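TarM (Staphylococcus aureus subsp. aureus 21178, PDB 4X7R) belongs to the GT-B clan of glycosyl transferases, in which two Rossmann-like domains face each other across a ligand-binding cleft. Local coordinates at residues I224-G229 against V247-H252; V279-E284 against I299-N304. The protein carries 1 engineered substitution. All coordinates share one frame; numbering follows the deposited sequence.

In the fold
Contacts 1 and 2 lie in the same parallel sheet, which runs 221-225, 243-247, 278-281 and 299-301 toward its outer edge. Contact 1 joins the first two of these strands and contact 2 the last two, their centres about 11 Å apart. Between them, Ile248 N probably hydrogen-bonds Ile280 O at 2.8 Å, and Ile248 CD1 packs on Val279 CG1. Past the strand ends both contacts reach the bound 3YW: His249 from contact 1 and Asn304 from contact 2 converge on its O6. Bound UDP is near as well, about 7 Å from the side chain of His249 and about 6 Å from that of Asn304.

Contact 1 of 2, residues I224-G229 against V247-H252; sequences ICDGPG and VIHVNH. With 3YW ((2S)-2,3-dihydroxypropyl 2-acetamido-2-deoxy-alpha-D-glucopyranoside), chain F; SUS (2-deoxy-3,6-di-O-sulfo-2-(sulfoamino)-alpha-D-glucopyranose), chain C.
Asp226 and His249 meet at the edge of the imidazole, where NE2 donates to OD1 of the carboxylate over 2.6 Å, the bond bending to 157° at the hydrogen. OD1 lies almost in the ring plane and is met on its anti side, yet the two flat groups are twisted 47° against each other. With CG of His249 anti to its own carbonyl carbon (chi1 -72°), the ring reaches back to Asp226 with NE2, while ND1 looks the other way, 2.7 Å from O6 of 3YW. Either partner could donate in that second hydrogen bond. Held through both nitrogens, the ring is fixed in its rotation, and CG1 of Val247 lies over one of its faces, offset toward the rim. Arg25 of helix 17-31 adds a salt bridge to OD1.

Behind this pair, Ile224 CG2 packs against Val247 CG2 at 3.6 Å, and Val247 N hydrogen-bonds Cys225 O at 2.8 Å. Where the strands part, a water takes over, donating to Asp226 O and Val247 O. Farther along, Val250 CG1 approaches O7 of 3YW to 3.3 Å, and Gly229 CA comes to 3.0 Å from O7S of SUS. Loops diverging from the C-terminal ends of neighbouring parallel strands and lining ligand pockets in this way are characteristic of a Rossmann-like domain in a GT-B fold.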
ATOM      1  N   ILE A 224      -0.723   8.560  14.230  1.00 33.31           N
ATOM      2  CA  ILE A 224      -1.871   7.883  13.634  1.00 30.33           C
ATOM      3  C   ILE A 224      -1.323   6.641  12.991  1.00 35.05           C
ATOM      4  O   ILE A 224      -0.495   6.736  12.088  1.00 34.29           O
ATOM      5  CB  ILE A 224      -2.689   8.743  12.616  1.00 31.64           C
ATOM      6  CG1 ILE A 224      -3.293   9.987  13.285  1.00 32.68           C
ATOM      7  CG2 ILE A 224      -3.797   7.874  11.942  1.00 29.68           C
ATOM      8  CD1 ILE A 224      -3.892  11.000  12.303  1.00 35.90           C
ATOM      9  N   CYS A 225      -1.769   5.490  13.433  1.00 34.73           N
ATOM     10  CA  CYS A 225      -1.285   4.277  12.827  1.00 36.30           C
ATOM     11  C   CYS A 225      -2.311   3.774  11.836  1.00 37.17           C
ATOM     12  O   CYS A 225      -3.437   3.453  12.221  1.00 34.44           O
ATOM     13  CB  CYS A 225      -0.930   3.223  13.869  1.00 38.40           C
ATOM     14  SG  CYS A 225      -0.375   1.664  13.137  1.00 43.25           S
ATOM     15  N   ASP A 226      -1.916   3.735  10.557  1.00 32.86           N
ATOM     16  CA  ASP A 226      -2.729   3.293   9.424  1.00 31.59           C
ATOM     17  C   ASP A 226      -2.482   1.840   9.061  1.00 38.35           C
ATOM     18  O   ASP A 226      -3.431   1.095   8.799  1.00 38.11           O
ATOM     19  CB  ASP A 226      -2.490   4.215   8.223  1.00 33.42           C
ATOM     20  CG  ASP A 226      -3.197   5.544   8.349  1.00 39.11           C
ATOM     21  OD1 ASP A 226      -4.447   5.554   8.282  1.00 36.84           O
ATOM     22  OD2 ASP A 226      -2.500   6.579   8.541  1.00 36.60           O
ATOM     23  N   GLY A 227      -1.217   1.436   9.016  1.00 36.94           N
ATOM     24  CA  GLY A 227      -0.879   0.045   8.718  1.00 37.00           C
ATOM     25  C   GLY A 227      -1.189  -0.810   9.926  1.00 38.04           C
ATOM     26  O   GLY A 227      -0.630  -0.567  10.996  1.00 36.12           O
ATOM     27  N   PRO A 228      -2.144  -1.755   9.841  1.00 35.52           N
ATOM     28  CA  PRO A 228      -2.516  -2.530  11.053  1.00 34.32           C
ATOM     29  C   PRO A 228      -1.390  -3.335  11.694  1.00 38.70           C
ATOM     30  O   PRO A 228      -1.298  -3.406  12.927  1.00 38.76           O
ATOM     31  CB  PRO A 228      -3.676  -3.415  10.571  1.00 36.49           C
ATOM     32  CG  PRO A 228      -3.517  -3.496   9.069  1.00 40.51           C
ATOM     33  CD  PRO A 228      -2.950  -2.157   8.664  1.00 36.92           C
ATOM     34  N   GLY A 229      -0.537  -3.940  10.863  1.00 35.20           N
ATOM     35  CA  GLY A 229       0.586  -4.718  11.366  1.00 35.10           C
ATOM     36  C   GLY A 229       1.622  -3.840  12.054  1.00 39.99           C
ATOM     37  O   GLY A 229       2.438  -4.343  12.836  1.00 40.25           O
ATOM     38  N   VAL A 247      -6.134   3.752  12.815  1.00 32.91           N
ATOM     39  CA  VAL A 247      -7.198   3.836  11.805  1.00 33.10           C
ATOM     40  C   VAL A 247      -7.369   2.433  11.216  1.00 36.96           C
ATOM     41  O   VAL A 247      -6.410   1.887  10.670  1.00 36.15           O
ATOM     42  CB  VAL A 247      -6.981   4.903  10.680  1.00 36.21           C
ATOM     43  CG1 VAL A 247      -8.063   4.791   9.595  1.00 35.68           C
ATOM     44  CG2 VAL A 247      -6.931   6.331  11.236  1.00 35.92           C
ATOM     45  N   ILE A 248      -8.573   1.855  11.342  1.00 33.66           N
ATOM     46  CA  ILE A 248      -8.907   0.551  10.756  1.00 33.17           C
ATOM     47  C   ILE A 248      -9.483   0.824   9.345  1.00 35.97           C
ATOM     48  O   ILE A 248     -10.443   1.573   9.182  1.00 33.75           O
ATOM     49  CB  ILE A 248      -9.774  -0.302  11.705  1.00 36.85           C
ATOM     50  CG1 ILE A 248      -8.836  -0.832  12.853  1.00 38.06           C
ATOM     51  CG2 ILE A 248     -10.437  -1.465  10.941  1.00 37.20           C
ATOM     52  CD1 ILE A 248      -9.427  -1.479  13.971  1.00 45.43           C
ATOM     53  N   HIS A 249      -8.793   0.334   8.327  1.00 33.11           N
ATOM     54  CA  HIS A 249      -9.154   0.621   6.937  1.00 31.81           C
ATOM     55  C   HIS A 249     -10.026  -0.473   6.303  1.00 36.72           C
ATOM     56  O   HIS A 249     -10.545  -0.284   5.202  1.00 37.85           O
ATOM     57  CB  HIS A 249      -7.878   0.819   6.097  1.00 31.21           C
ATOM     58  CG  HIS A 249      -7.172   2.096   6.385  1.00 33.31           C
ATOM     59  ND1 HIS A 249      -7.470   3.249   5.686  1.00 34.26           N
ATOM     60  CD2 HIS A 249      -6.212   2.369   7.296  1.00 33.74           C
ATOM     61  CE1 HIS A 249      -6.674   4.185   6.179  1.00 33.16           C
ATOM     62  NE2 HIS A 249      -5.904   3.699   7.154  1.00 33.75           N
ATOM     63  N   VAL A 250     -10.200  -1.580   6.985  1.00 30.59           N
ATOM     64  CA  VAL A 250     -10.874  -2.758   6.405  1.00 31.46           C
ATOM     65  C   VAL A 250     -12.020  -3.285   7.274  1.00 35.34           C
ATOM     66  O   VAL A 250     -12.128  -2.949   8.450  1.00 35.65           O
ATOM     67  CB  VAL A 250      -9.824  -3.901   6.162  1.00 35.57           C
ATOM     68  CG1 VAL A 250      -8.675  -3.454   5.239  1.00 35.03           C
ATOM     69  CG2 VAL A 250      -9.237  -4.399   7.488  1.00 35.19           C
ATOM     70  N   ASN A 251     -12.794  -4.200   6.716  1.00 32.46           N
ATOM     71  CA  ASN A 251     -13.770  -4.941   7.480  1.00 33.70           C
ATOM     72  C   ASN A 251     -12.900  -5.818   8.432  1.00 40.16           C
ATOM     73  O   ASN A 251     -11.977  -6.510   7.976  1.00 39.20           O
ATOM     74  CB  ASN A 251     -14.648  -5.797   6.544  1.00 34.09           C
ATOM     75  CG  ASN A 251     -15.763  -6.530   7.248  1.00 44.99           C
ATOM     76  OD1 ASN A 251     -15.612  -6.968   8.391  1.00 36.13           O
ATOM     77  ND2 ASN A 251     -16.908  -6.703   6.584  1.00 33.48           N
ATOM     78  N   HIS A 252     -13.141  -5.701   9.757  1.00 35.43           N
ATOM     79  CA  HIS A 252     -12.364  -6.373  10.796  1.00 32.82           C
ATOM     80  C   HIS A 252     -12.613  -7.896  10.866  1.00 41.24           C
ATOM     81  O   HIS A 252     -11.899  -8.601  11.579  1.00 40.80           O
ATOM     82  CB  HIS A 252     -12.599  -5.702  12.146  1.00 31.27           C
ATOM     83  CG  HIS A 252     -14.032  -5.783  12.584  1.00 33.89           C
ATOM     84  ND1 HIS A 252     -15.050  -5.170  11.852  1.00 34.82           N
ATOM     85  CD2 HIS A 252     -14.575  -6.414  13.650  1.00 34.82           C
ATOM     86  CE1 HIS A 252     -16.172  -5.473  12.488  1.00 34.02           C
ATOM     87  NE2 HIS A 252     -15.934  -6.218  13.579  1.00 34.68           N
TER
HETATM   88  O3A 3YW F 503      -5.081  -3.897   4.129  0.75 57.69           O
HETATM   89  C4A 3YW F 503      -6.328  -0.741   2.542  0.75 53.29           C
HETATM   90  C5A 3YW F 503      -6.098  -2.218   2.746  0.75 54.48           C
HETATM   91  O5  3YW F 503      -8.520   1.383   2.923  0.75 49.54           O
HETATM   92  C6A 3YW F 503      -5.348  -2.507   4.023  0.75 55.48           C
HETATM   93  C5  3YW F 503      -9.266   2.248   2.055  0.75 42.66           C
HETATM   94  C6  3YW F 503      -8.957   3.661   2.490  0.75 38.95           C
HETATM   95  C4  3YW F 503     -10.742   1.863   2.137  0.75 41.85           C
HETATM   96  O6  3YW F 503      -9.310   3.890   3.846  0.75 36.01           O
HETATM   97  C3  3YW F 503     -10.904   0.465   1.550  0.75 44.50           C
HETATM   98  O4  3YW F 503     -11.529   2.776   1.379  0.75 37.23           O
HETATM   99  O3  3YW F 503     -12.259   0.020   1.615  0.75 39.03           O
HETATM  100  O7  3YW F 503     -10.974  -3.067   2.835  0.75 55.73           O
HETATM  101  C7  3YW F 503     -10.420  -2.904   1.752  0.75 54.03           C
HETATM  102  C8  3YW F 503     -10.341  -3.996   0.728  0.75 53.39           C
HETATM  103  N2  3YW F 503      -9.859  -1.742   1.412  0.75 51.74           N
HETATM  104  C2  3YW F 503      -9.965  -0.539   2.221  0.75 48.39           C
HETATM  105  C1  3YW F 503      -8.572  -0.002   2.593  0.75 51.40           C
HETATM  106  O1  3YW F 503      -7.509  -0.439   1.795  0.75 51.03           O
HETATM  107  O2  3YW F 503      -5.369  -2.730   1.630  0.75 55.13           O
HETATM  108  N2  SUS C   3       6.896  -5.201   9.369  0.82 46.80           N
HETATM  109  C1  SUS C   3       7.118  -7.188   7.932  0.82 47.23           C
HETATM  110  S1  SUS C   3       8.255  -4.096   9.159  0.82 44.61           S
HETATM  111  C2  SUS C   3       6.539  -5.791   8.065  0.82 47.34           C
HETATM  112  S2  SUS C   3       5.432  -7.793   2.661  0.82 61.23           S
HETATM  113  C3  SUS C   3       5.008  -5.831   7.868  0.82 47.29           C
HETATM  114  O3  SUS C   3       4.456  -4.498   7.885  0.82 46.38           O
HETATM  115  S3  SUS C   3       3.524  -4.106   9.030  0.82 45.30           S
HETATM  116  C4  SUS C   3       4.596  -6.551   6.576  0.82 48.63           C
HETATM  117  O4  SUS C   3       3.194  -6.714   6.666  0.82 50.71           O
HETATM  118  C5  SUS C   3       5.323  -7.939   6.469  0.82 49.37           C
HETATM  119  O5  SUS C   3       6.760  -7.751   6.642  0.82 46.75           O
HETATM  120  C6  SUS C   3       5.199  -8.602   5.099  0.82 51.86           C
HETATM  121  O6  SUS C   3       5.734  -7.700   4.146  0.82 56.92           O
HETATM  122  O1S SUS C   3       7.797  -2.895   8.336  0.82 44.75           O
HETATM  123  O2S SUS C   3       8.699  -3.691  10.556  0.82 44.93           O
HETATM  124  O3S SUS C   3       9.400  -4.794   8.425  0.82 49.27           O
HETATM  125  O4S SUS C   3       5.967  -6.523   1.991  0.82 60.21           O
HETATM  126  O5S SUS C   3       6.118  -9.041   2.099  0.82 62.17           O
HETATM  127  O6S SUS C   3       3.919  -7.882   2.436  0.82 64.03           O
HETATM  128  O7S SUS C   3       2.382  -5.103   9.033  0.82 46.98           O
HETATM  129  O8S SUS C   3       2.962  -2.698   8.833  0.82 47.48           O
HETATM  130  O9S SUS C   3       4.263  -4.173  10.362  0.82 47.02           O
HETATM  131  O   HOH W   1      -5.207  -0.409  10.626  1.00 38.30           O

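Contact 2 of 2, residues V279-E284 against I299-N304; sequences VIVLTE and IFTISN. With 3YW ((2S)-2,3-dihydroxypropyl 2-acetamido-2-deoxy-alpha-D-glucopyranoside), chain F.
Thr301 turns its side chain into the start of the helix that follows strand 278-281, against Thr283 and Glu284. Its CB lies 3.5 Å from Glu284 OE1, and from there the two branches part. OG1, beside the backbone N and anti to the carbonyl carbon (chi1 -67°), donates to Thr283 O at 3.1 Å, coming from well above the carbonyl plane. CG2 goes the other way, anti to the backbone N, and touches Thr283 C and, at 3.4 Å, Glu284 OE2. The Glu284 chain, bent at chi2, crosses over this methyl, and a water donates to both its OE2 and Thr301 O.

Strands 279-281 and 299-301 run parallel as the two strands of a beta-alpha-beta unit, with helix 284-293 between them and Thr283 at its N-cap. Phe300 N bonds Val279 O, Phe300 O accepts from Val281 N, and Ile302 N bonds Val281 O, each bond 2.9 Å long. Ile280 CG1 meets Ile302 CD1 at 3.8 Å on the face covered by helix 480-492; on the other, Val279 and Ile299 lie side by side. Beyond the strands, Leu282 CD2 packs on Asn304 OD1 at 3.5 Å. The Asn304 amide straddles O6 of 3YW with two weak hydrogen bonds, ND2 donating and OD1 accepting, while Leu282 CD1 lies 3.4 Å from the same oxygen.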
ATOM      1  N   VAL A 279      -9.604   4.552  18.321  1.00 32.43           N
ATOM      2  CA  VAL A 279      -9.538   3.673  17.163  1.00 30.67           C
ATOM      3  C   VAL A 279     -10.617   4.178  16.206  1.00 35.90           C
ATOM      4  O   VAL A 279     -11.793   4.300  16.575  1.00 34.12           O
ATOM      5  CB  VAL A 279      -9.649   2.186  17.554  1.00 33.02           C
ATOM      6  CG1 VAL A 279      -9.901   1.296  16.327  1.00 32.08           C
ATOM      7  CG2 VAL A 279      -8.377   1.743  18.296  1.00 32.29           C
ATOM      8  N   ILE A 280     -10.184   4.553  15.003  1.00 34.35           N
ATOM      9  CA  ILE A 280     -11.050   5.123  13.975  1.00 33.81           C
ATOM     10  C   ILE A 280     -11.472   4.076  12.968  1.00 37.02           C
ATOM     11  O   ILE A 280     -10.645   3.301  12.494  1.00 36.82           O
ATOM     12  CB  ILE A 280     -10.404   6.387  13.297  1.00 36.43           C
ATOM     13  CG1 ILE A 280     -10.463   7.639  14.210  1.00 37.10           C
ATOM     14  CG2 ILE A 280     -11.082   6.730  11.936  1.00 35.60           C
ATOM     15  CD1 ILE A 280      -9.548   7.703  15.375  1.00 36.50           C
ATOM     16  N   VAL A 281     -12.779   4.057  12.650  1.00 32.58           N
ATOM     17  CA  VAL A 281     -13.351   3.217  11.609  1.00 30.15           C
ATOM     18  C   VAL A 281     -13.983   4.165  10.612  1.00 33.06           C
ATOM     19  O   VAL A 281     -14.285   5.297  10.964  1.00 30.79           O
ATOM     20  CB  VAL A 281     -14.267   2.069  12.078  1.00 32.21           C
ATOM     21  CG1 VAL A 281     -13.473   1.056  12.898  1.00 32.12           C
ATOM     22  CG2 VAL A 281     -15.491   2.584  12.842  1.00 31.22           C
ATOM     23  N   LEU A 282     -14.190   3.712   9.378  1.00 30.77           N
ATOM     24  CA  LEU A 282     -14.650   4.601   8.332  1.00 30.14           C
ATOM     25  C   LEU A 282     -16.149   4.795   8.226  1.00 34.38           C
ATOM     26  O   LEU A 282     -16.576   5.777   7.610  1.00 32.45           O
ATOM     27  CB  LEU A 282     -14.044   4.199   6.980  1.00 29.56           C
ATOM     28  CG  LEU A 282     -12.491   4.115   6.927  1.00 31.86           C
ATOM     29  CD1 LEU A 282     -12.051   3.283   5.724  1.00 29.96           C
ATOM     30  CD2 LEU A 282     -11.865   5.511   6.904  1.00 32.23           C
ATOM     31  N   THR A 283     -16.951   3.847   8.758  1.00 30.26           N
ATOM     32  CA  THR A 283     -18.419   3.959   8.659  1.00 29.88           C
ATOM     33  C   THR A 283     -19.049   3.791  10.026  1.00 34.11           C
ATOM     34  O   THR A 283     -18.412   3.242  10.929  1.00 32.49           O
ATOM     35  CB  THR A 283     -19.008   2.929   7.634  1.00 34.71           C
ATOM     36  OG1 THR A 283     -18.859   1.637   8.157  1.00 32.39           O
ATOM     37  CG2 THR A 283     -18.342   2.991   6.244  1.00 32.50           C
ATOM     38  N   GLU A 284     -20.288   4.303  10.194  1.00 32.49           N
ATOM     39  CA  GLU A 284     -21.038   4.172  11.455  1.00 33.25           C
ATOM     40  C   GLU A 284     -21.376   2.711  11.730  1.00 36.53           C
ATOM     41  O   GLU A 284     -21.334   2.281  12.887  1.00 38.49           O
ATOM     42  CB  GLU A 284     -22.343   5.020  11.452  1.00 34.81           C
ATOM     43  CG  GLU A 284     -22.113   6.530  11.289  1.00 46.69           C
ATOM     44  CD  GLU A 284     -21.398   7.271  12.413  1.00 63.72           C
ATOM     45  OE1 GLU A 284     -21.236   6.690  13.513  1.00 50.71           O
ATOM     46  OE2 GLU A 284     -20.975   8.430  12.181  1.00 51.97           O
ATOM     47  N   ILE A 299     -14.043   3.892  20.112  1.00 34.52           N
ATOM     48  CA  ILE A 299     -14.236   3.644  18.686  1.00 33.08           C
ATOM     49  C   ILE A 299     -14.948   4.860  18.107  1.00 38.07           C
ATOM     50  O   ILE A 299     -16.010   5.243  18.589  1.00 39.37           O
ATOM     51  CB  ILE A 299     -15.035   2.320  18.432  1.00 35.38           C
ATOM     52  CG1 ILE A 299     -14.517   1.133  19.297  1.00 37.06           C
ATOM     53  CG2 ILE A 299     -15.103   1.984  16.937  1.00 33.04           C
ATOM     54  CD1 ILE A 299     -12.973   0.642  19.076  1.00 37.91           C
ATOM     55  N   PHE A 300     -14.364   5.464  17.093  1.00 32.23           N
ATOM     56  CA  PHE A 300     -14.919   6.667  16.501  1.00 30.99           C
ATOM     57  C   PHE A 300     -15.061   6.498  15.011  1.00 33.40           C
ATOM     58  O   PHE A 300     -14.219   5.858  14.391  1.00 33.98           O
ATOM     59  CB  PHE A 300     -14.005   7.884  16.828  1.00 32.31           C
ATOM     60  CG  PHE A 300     -13.768   8.080  18.311  1.00 34.62           C
ATOM     61  CD1 PHE A 300     -14.755   8.634  19.125  1.00 38.08           C
ATOM     62  CD2 PHE A 300     -12.567   7.682  18.902  1.00 36.79           C
ATOM     63  CE1 PHE A 300     -14.530   8.821  20.494  1.00 40.26           C
ATOM     64  CE2 PHE A 300     -12.341   7.871  20.268  1.00 39.23           C
ATOM     65  CZ  PHE A 300     -13.325   8.426  21.058  1.00 39.18           C
ATOM     66  N   THR A 301     -16.161   7.001  14.442  1.00 30.10           N
ATOM     67  CA  THR A 301     -16.364   6.933  13.009  1.00 29.36           C
ATOM     68  C   THR A 301     -15.850   8.215  12.397  1.00 34.21           C
ATOM     69  O   THR A 301     -16.274   9.303  12.795  1.00 32.69           O
ATOM     70  CB  THR A 301     -17.840   6.729  12.647  1.00 38.27           C
ATOM     71  OG1 THR A 301     -18.257   5.438  13.087  1.00 36.70           O
ATOM     72  CG2 THR A 301     -18.094   6.876  11.137  1.00 31.48           C
ATOM     73  N   ILE A 302     -14.902   8.100  11.468  1.00 31.02           N
ATOM     74  CA  ILE A 302     -14.437   9.256  10.704  1.00 31.18           C
ATOM     75  C   ILE A 302     -14.231   8.742   9.284  1.00 35.00           C
ATOM     76  O   ILE A 302     -13.364   7.918   9.072  1.00 34.80           O
ATOM     77  CB  ILE A 302     -13.158   9.993  11.261  1.00 33.61           C
ATOM     78  CG1 ILE A 302     -13.259  10.346  12.746  1.00 32.56           C
ATOM     79  CG2 ILE A 302     -12.846  11.255  10.421  1.00 34.76           C
ATOM     80  CD1 ILE A 302     -12.005  11.045  13.325  1.00 32.64           C
ATOM     81  N   SER A 303     -15.004   9.222   8.330  1.00 32.02           N
ATOM     82  CA  SER A 303     -14.873   8.872   6.907  1.00 31.99           C
ATOM     83  C   SER A 303     -13.492   9.277   6.390  1.00 35.72           C
ATOM     84  O   SER A 303     -12.898  10.229   6.902  1.00 34.02           O
ATOM     85  CB  SER A 303     -15.888   9.672   6.085  1.00 35.12           C
ATOM     86  OG  SER A 303     -15.668   9.551   4.685  1.00 35.12           O
ATOM     87  N   ASN A 304     -13.039   8.623   5.307  1.00 31.84           N
ATOM     88  CA  ASN A 304     -11.838   9.081   4.609  1.00 32.17           C
ATOM     89  C   ASN A 304     -12.195  10.450   4.049  1.00 35.39           C
ATOM     90  O   ASN A 304     -13.369  10.685   3.690  1.00 33.74           O
ATOM     91  CB  ASN A 304     -11.551   8.210   3.383  1.00 33.83           C
ATOM     92  CG  ASN A 304     -10.845   6.932   3.686  1.00 47.04           C
ATOM     93  OD1 ASN A 304      -9.836   6.928   4.384  1.00 32.30           O
ATOM     94  ND2 ASN A 304     -11.395   5.821   3.196  1.00 35.99           N
TER
HETATM   95  O3A 3YW F 503      -5.081  -3.897   4.129  0.75 57.69           O
HETATM   96  C4A 3YW F 503      -6.328  -0.741   2.542  0.75 53.29           C
HETATM   97  C5A 3YW F 503      -6.098  -2.218   2.746  0.75 54.48           C
HETATM   98  O5  3YW F 503      -8.520   1.383   2.923  0.75 49.54           O
HETATM   99  C6A 3YW F 503      -5.348  -2.507   4.023  0.75 55.48           C
HETATM  100  C5  3YW F 503      -9.266   2.248   2.055  0.75 42.66           C
HETATM  101  C6  3YW F 503      -8.957   3.661   2.490  0.75 38.95           C
HETATM  102  C4  3YW F 503     -10.742   1.863   2.137  0.75 41.85           C
HETATM  103  O6  3YW F 503      -9.310   3.890   3.846  0.75 36.01           O
HETATM  104  C3  3YW F 503     -10.904   0.465   1.550  0.75 44.50           C
HETATM  105  O4  3YW F 503     -11.529   2.776   1.379  0.75 37.23           O
HETATM  106  O3  3YW F 503     -12.259   0.020   1.615  0.75 39.03           O
HETATM  107  O7  3YW F 503     -10.974  -3.067   2.835  0.75 55.73           O
HETATM  108  C7  3YW F 503     -10.420  -2.904   1.752  0.75 54.03           C
HETATM  109  C8  3YW F 503     -10.341  -3.996   0.728  0.75 53.39           C
HETATM  110  N2  3YW F 503      -9.859  -1.742   1.412  0.75 51.74           N
HETATM  111  C2  3YW F 503      -9.965  -0.539   2.221  0.75 48.39           C
HETATM  112  C1  3YW F 503      -8.572  -0.002   2.593  0.75 51.40           C
HETATM  113  O1  3YW F 503      -7.509  -0.439   1.795  0.75 51.03           O
HETATM  114  O2  3YW F 503      -5.369  -2.730   1.630  0.75 55.13           O
HETATM  115  O   HOH W   2     -18.787  10.262  12.614  1.00 38.60           O